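Long-range contact in aphrodisin (Mesocricetus auratus, PDB 1E5P), which acts as an aphrodisiac pheromone of the lipocalin family, eliciting copulatory behaviour from male hamsters: residues W10-I15 with L29-R34. Residues are numbered along the deposited sequence; the frame is centred on the assembly and turned at random.
Sequences WYTIVI and LRFYFR
The T12 hydroxyl bridges F33 N and F31 O where the first two strands of the lipocalin beta-barrel, 8-17 and 32-39, begin to part; they run antiparallel, with segment axes at 143°. Backbone pairing is sparse: W10 N donates to R34 O at 3.2 Å, from well above the carbonyl plane. The T12 hydroxyl takes over next. Set anti to the carbonyl carbon, OG1 accepts a nearly straight bond from F33 N (2.8 Å, 167°) and gives its own proton to F31 O at 2.7 Å. A water carries the pairing further, accepting from T12 N and donating to F33 O. With an alanine here, F33 N and F31 O would probably lose the hydroxyl they share, weakening the tie between the strands just where direct backbone bonds run out.

The same hydroxyl lies against two aromatic rings. The F31 ring has T12 OG1 over one face and sets its CE2 over the centre of the F33 ring, 3.5 Å above that plane, while I15 CD1 approaches F31 CD1 obliquely at 4.1 Å. W10 CB packs on F33 CB. V51 and I47 of strand 44-53 adjoin F31 and F33 respectively. Beyond T12, a classic beta bulge turns both I13 and V14 to V111.

On the Y11 side, R34 bends at chi2 and meets the tyrosine ring, the two planes 62° apart. D147 takes R34 NH2 in a salt bridge; R34 NH1 donates to F33 O and lies at the edge of the Y11 ring, 3.8 Å from Y11 CD1.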
loop_
_atom_site.group_PDB
_atom_site.type_symbol
_atom_site.label_atom_id
_atom_site.label_comp_id
_atom_site.label_asym_id
_atom_site.label_seq_id
_atom_site.Cartn_x
_atom_site.Cartn_y
_atom_site.Cartn_z
ATOM N N TRP A 10 -0.726 4.595 -10.472
ATOM C CA TRP A 10 -0.445 5.055 -9.117
ATOM C C TRP A 10 0.998 4.652 -8.736
ATOM O O TRP A 10 1.504 3.668 -9.275
ATOM C CB TRP A 10 -1.338 4.366 -8.077
ATOM C CG TRP A 10 -2.792 4.667 -8.209
ATOM C CD1 TRP A 10 -3.731 3.895 -8.846
ATOM C CD2 TRP A 10 -3.475 5.839 -7.740
ATOM N NE1 TRP A 10 -4.958 4.528 -8.789
ATOM C CE2 TRP A 10 -4.824 5.712 -8.119
ATOM C CE3 TRP A 10 -3.060 6.962 -7.029
ATOM C CZ2 TRP A 10 -5.773 6.687 -7.799
ATOM C CZ3 TRP A 10 -4.005 7.931 -6.721
ATOM C CH2 TRP A 10 -5.337 7.771 -7.108
ATOM N N TYR A 11 1.567 5.448 -7.848
ATOM C CA TYR A 11 2.884 5.187 -7.285
ATOM C C TYR A 11 2.770 5.133 -5.760
ATOM O O TYR A 11 1.864 5.714 -5.191
ATOM C CB TYR A 11 3.865 6.326 -7.631
ATOM C CG TYR A 11 4.096 6.484 -9.117
ATOM C CD1 TYR A 11 4.959 5.632 -9.784
ATOM C CD2 TYR A 11 3.441 7.474 -9.836
ATOM C CE1 TYR A 11 5.179 5.754 -11.146
ATOM C CE2 TYR A 11 3.649 7.614 -11.198
ATOM C CZ TYR A 11 4.519 6.757 -11.839
ATOM O OH TYR A 11 4.745 6.876 -13.189
ATOM N N THR A 12 3.672 4.398 -5.100
ATOM C CA THR A 12 3.681 4.426 -3.633
ATOM C C THR A 12 4.426 5.694 -3.189
ATOM O O THR A 12 5.578 5.912 -3.603
ATOM C CB THR A 12 4.415 3.219 -3.038
ATOM O OG1 THR A 12 3.827 2.023 -3.527
ATOM C CG2 THR A 12 4.275 3.212 -1.507
ATOM N N ILE A 13 3.730 6.520 -2.404
ATOM C CA ILE A 13 4.394 7.746 -1.930
ATOM C C ILE A 13 4.982 7.484 -0.542
ATOM O O ILE A 13 6.156 7.774 -0.280
ATOM C CB ILE A 13 3.424 8.924 -1.888
ATOM C CG1 ILE A 13 2.625 9.077 -3.199
ATOM C CG2 ILE A 13 4.190 10.210 -1.561
ATOM C CD1 ILE A 13 3.483 9.170 -4.424
ATOM N N VAL A 14 4.165 6.968 0.364
ATOM C CA VAL A 14 4.634 6.700 1.738
ATOM C C VAL A 14 4.038 5.383 2.217
ATOM O O VAL A 14 2.958 4.986 1.763
ATOM C CB VAL A 14 4.251 7.804 2.747
ATOM C CG1 VAL A 14 4.736 9.189 2.407
ATOM C CG2 VAL A 14 2.759 7.764 3.026
ATOM N N ILE A 15 4.745 4.682 3.108
ATOM C CA ILE A 15 4.234 3.508 3.755
ATOM C C ILE A 15 4.574 3.634 5.261
ATOM O O ILE A 15 5.712 4.063 5.510
ATOM C CB ILE A 15 4.802 2.159 3.286
ATOM C CG1 ILE A 15 4.506 1.896 1.808
ATOM C CG2 ILE A 15 4.165 1.017 4.102
ATOM C CD1 ILE A 15 5.257 0.695 1.259
ATOM N N LEU A 29 7.399 -6.104 2.487
ATOM C CA LEU A 29 6.180 -5.303 2.263
ATOM C C LEU A 29 6.482 -3.905 1.750
ATOM O O LEU A 29 5.606 -3.041 1.766
ATOM C CB LEU A 29 5.343 -5.260 3.541
ATOM C CG LEU A 29 4.983 -6.642 4.145
ATOM C CD1 LEU A 29 4.163 -6.447 5.397
ATOM C CD2 LEU A 29 4.245 -7.484 3.100
ATOM N N ARG A 30 7.724 -3.693 1.298
ATOM C CA ARG A 30 8.089 -2.404 0.708
ATOM C C ARG A 30 7.793 -2.505 -0.793
ATOM O O ARG A 30 8.552 -3.059 -1.559
ATOM C CB ARG A 30 9.551 -2.034 0.965
ATOM C CG ARG A 30 9.850 -0.600 0.500
ATOM C CD ARG A 30 11.316 -0.283 0.777
ATOM N NE ARG A 30 11.706 1.070 0.390
ATOM C CZ ARG A 30 11.827 2.062 1.287
ATOM N NH1 ARG A 30 11.582 1.854 2.571
ATOM N NH2 ARG A 30 12.217 3.273 0.874
ATOM N N PHE A 31 6.630 -1.993 -1.177
ATOM C CA PHE A 31 6.268 -2.182 -2.592
ATOM C C PHE A 31 5.969 -0.846 -3.241
ATOM O O PHE A 31 5.578 0.138 -2.601
ATOM C CB PHE A 31 5.132 -3.185 -2.689
ATOM C CG PHE A 31 3.852 -2.512 -2.237
ATOM C CD1 PHE A 31 3.530 -2.332 -0.911
ATOM C CD2 PHE A 31 2.993 -2.052 -3.220
ATOM C CE1 PHE A 31 2.344 -1.678 -0.577
ATOM C CE2 PHE A 31 1.813 -1.418 -2.893
ATOM C CZ PHE A 31 1.492 -1.232 -1.557
ATOM N N TYR A 32 6.238 -0.877 -4.542
ATOM C CA TYR A 32 6.146 0.309 -5.369
ATOM C C TYR A 32 5.006 0.135 -6.385
ATOM O O TYR A 32 5.153 -0.579 -7.377
ATOM C CB TYR A 32 7.483 0.537 -6.075
ATOM C CG TYR A 32 8.691 0.575 -5.131
ATOM C CD1 TYR A 32 9.394 -0.552 -4.772
ATOM C CD2 TYR A 32 9.050 1.804 -4.587
ATOM C CE1 TYR A 32 10.481 -0.457 -3.899
ATOM C CE2 TYR A 32 10.138 1.915 -3.730
ATOM C CZ TYR A 32 10.826 0.777 -3.387
ATOM O OH TYR A 32 11.906 0.855 -2.519
ATOM N N PHE A 33 3.872 0.792 -6.080
ATOM C CA PHE A 33 2.748 0.680 -7.013
ATOM C C PHE A 33 3.111 1.115 -8.432
ATOM O O PHE A 33 3.968 1.965 -8.650
ATOM C CB PHE A 33 1.600 1.623 -6.590
ATOM C CG PHE A 33 0.582 1.136 -5.631
ATOM C CD1 PHE A 33 -0.379 0.202 -5.993
ATOM C CD2 PHE A 33 0.519 1.669 -4.349
ATOM C CE1 PHE A 33 -1.341 -0.213 -5.097
ATOM C CE2 PHE A 33 -0.446 1.258 -3.442
ATOM C CZ PHE A 33 -1.361 0.309 -3.823
ATOM N N ARG A 34 2.377 0.536 -9.396
ATOM C CA ARG A 34 2.408 1.006 -10.772
ATOM C C ARG A 34 0.976 1.204 -11.296
ATOM O O ARG A 34 0.765 2.187 -12.025
ATOM C CB ARG A 34 3.146 0.051 -11.720
ATOM C CG ARG A 34 4.670 0.010 -11.457
ATOM C CD ARG A 34 5.311 1.297 -11.932
ATOM N NE ARG A 34 6.781 1.386 -11.810
ATOM C CZ ARG A 34 7.356 1.859 -10.702
ATOM N NH1 ARG A 34 6.634 2.253 -9.663
ATOM N NH2 ARG A 34 8.686 1.973 -10.647
HETATM O O HOH W 1 5.543 3.207 -6.855
#